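Local coordinates for VirK protein (Legionella pneumophila, PDB 5XTA) that is of unknown function but belongs to the VirK family and is probably exported through the type II secretion pathway of the bacterium, at residues Gln8-Val11 / Asp12-Glu16. The protein carries 3 engineered substitutions. Sequence-based numbering, arbitrary orientation.
Sequences QNIV and DAIAE
Gln8 and Asp12 are joined twice, once through backbone and once through side chains, in a compact worked example of i to i+4 pairing along an alpha-helix. The helix, residues 7-15, is short, in a chain whose other regular structure is antiparallel strands. Four successive carbonyls each accept an amide from the following turn: Gln8 O takes Asp12 N at 2.9 Å, Asn9 O takes Ala13 N, Ile10 O takes Ile14 N, and Val11 O takes Ala15 N at 3.0 Å. At the start, Thr6 OG1 bonds to Asn9 N; at the finish, where Glu16 leaves helical geometry, its N makes weak bonds to Asp12 O and Ala13 O.

The second link between Gln8 and Asp12 lies on the more exposed side. With CG of Gln8 anti to its backbone nitrogen (chi1 -167°) and the chain bent at the next bond, NE2 is brought back to one carboxylate oxygen of Asp12. The inner face is apolar: Ile10 CG2 meets Ile14 CD1 at 3.9 Å, and both isoleucines continue onto Val55, while Val11 and Ile14 reach Val49 of strand 46-50. Ile14 also packs on Ser41 of the second subunit.

One N-H of Gln8 NE2 is used by Asp12 OD1, the two atoms lying 2.9 Å apart. The bond is moderately bent, with an N-H angle of 151°. The oxygen lies almost in the amide plane, yet NE2 approaches it from above the carboxylate, the two planes being turned 55° apart.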
loop_
_atom_site.group_PDB
_atom_site.type_symbol
_atom_site.label_atom_id
_atom_site.label_comp_id
_atom_site.label_asym_id
_atom_site.label_seq_id
_atom_site.Cartn_x
_atom_site.Cartn_y
_atom_site.Cartn_z
ATOM N N GLN A 8 14.610 6.753 20.664
ATOM C CA GLN A 8 13.859 5.844 21.523
ATOM C C GLN A 8 12.339 5.949 21.328
ATOM O O GLN A 8 11.641 4.943 21.419
ATOM C CB GLN A 8 14.195 6.061 23.011
ATOM C CG GLN A 8 13.695 4.942 23.927
ATOM C CD GLN A 8 14.319 3.594 23.575
ATOM O OE1 GLN A 8 15.530 3.485 23.413
ATOM N NE2 GLN A 8 13.491 2.575 23.411
ATOM N N ASN A 9 11.812 7.150 21.093
ATOM C CA ASN A 9 10.388 7.300 20.836
ATOM C C ASN A 9 10.029 6.499 19.598
ATOM O O ASN A 9 8.968 5.928 19.521
ATOM C CB ASN A 9 9.985 8.761 20.597
ATOM C CG ASN A 9 10.001 9.626 21.874
ATOM O OD1 ASN A 9 9.848 9.137 23.000
ATOM N ND2 ASN A 9 10.119 10.910 21.691
ATOM N N ILE A 10 10.896 6.513 18.602
ATOM C CA ILE A 10 10.584 5.889 17.310
ATOM C C ILE A 10 10.591 4.371 17.445
ATOM O O ILE A 10 9.692 3.711 16.963
ATOM C CB ILE A 10 11.587 6.326 16.218
ATOM C CG1 ILE A 10 11.423 7.823 15.924
ATOM C CG2 ILE A 10 11.442 5.483 14.937
ATOM C CD1 ILE A 10 12.591 8.453 15.170
ATOM N N VAL A 11 11.651 3.848 18.067
ATOM C CA VAL A 11 11.791 2.434 18.397
ATOM C C VAL A 11 10.584 1.960 19.203
ATOM O O VAL A 11 9.997 0.935 18.872
ATOM C CB VAL A 11 13.121 2.202 19.127
ATOM C CG1 VAL A 11 13.176 0.845 19.826
ATOM C CG2 VAL A 11 14.270 2.370 18.140
ATOM N N ASP A 12 10.182 2.739 20.210
ATOM C CA ASP A 12 9.003 2.406 21.006
ATOM C C ASP A 12 7.715 2.352 20.161
ATOM O O ASP A 12 6.865 1.469 20.371
ATOM C CB ASP A 12 8.828 3.362 22.200
ATOM C CG ASP A 12 9.890 3.147 23.307
ATOM O OD1 ASP A 12 10.653 2.157 23.261
ATOM O OD2 ASP A 12 9.980 3.991 24.222
ATOM N N ALA A 13 7.564 3.293 19.231
ATOM C CA ALA A 13 6.378 3.330 18.383
ATOM C C ALA A 13 6.314 2.094 17.462
ATOM O O ALA A 13 5.251 1.517 17.242
ATOM C CB ALA A 13 6.339 4.618 17.577
ATOM N N ILE A 14 7.469 1.686 16.962
ATOM C CA ILE A 14 7.539 0.509 16.108
ATOM C C ILE A 14 7.143 -0.745 16.911
ATOM O O ILE A 14 6.287 -1.549 16.483
ATOM C CB ILE A 14 8.921 0.370 15.461
ATOM C CG1 ILE A 14 9.162 1.535 14.515
ATOM C CG2 ILE A 14 9.039 -0.973 14.706
ATOM C CD1 ILE A 14 10.606 1.727 14.150
ATOM N N ALA A 15 7.705 -0.865 18.101
ATOM C CA ALA A 15 7.476 -2.016 18.950
ATOM C C ALA A 15 6.012 -2.114 19.381
ATOM O O ALA A 15 5.519 -3.206 19.612
ATOM C CB ALA A 15 8.414 -1.983 20.160
ATOM N N GLU A 16 5.323 -0.971 19.414
ATOM C CA GLU A 16 3.921 -0.888 19.784
ATOM C C GLU A 16 2.989 -0.977 18.595
ATOM O O GLU A 16 1.804 -0.677 18.725
ATOM C CB GLU A 16 3.637 0.431 20.494
ATOM C CG GLU A 16 4.086 0.503 21.939
ATOM C CD GLU A 16 4.263 1.946 22.427
ATOM O OE1 GLU A 16 3.592 2.870 21.900
ATOM O OE2 GLU A 16 5.101 2.164 23.328
#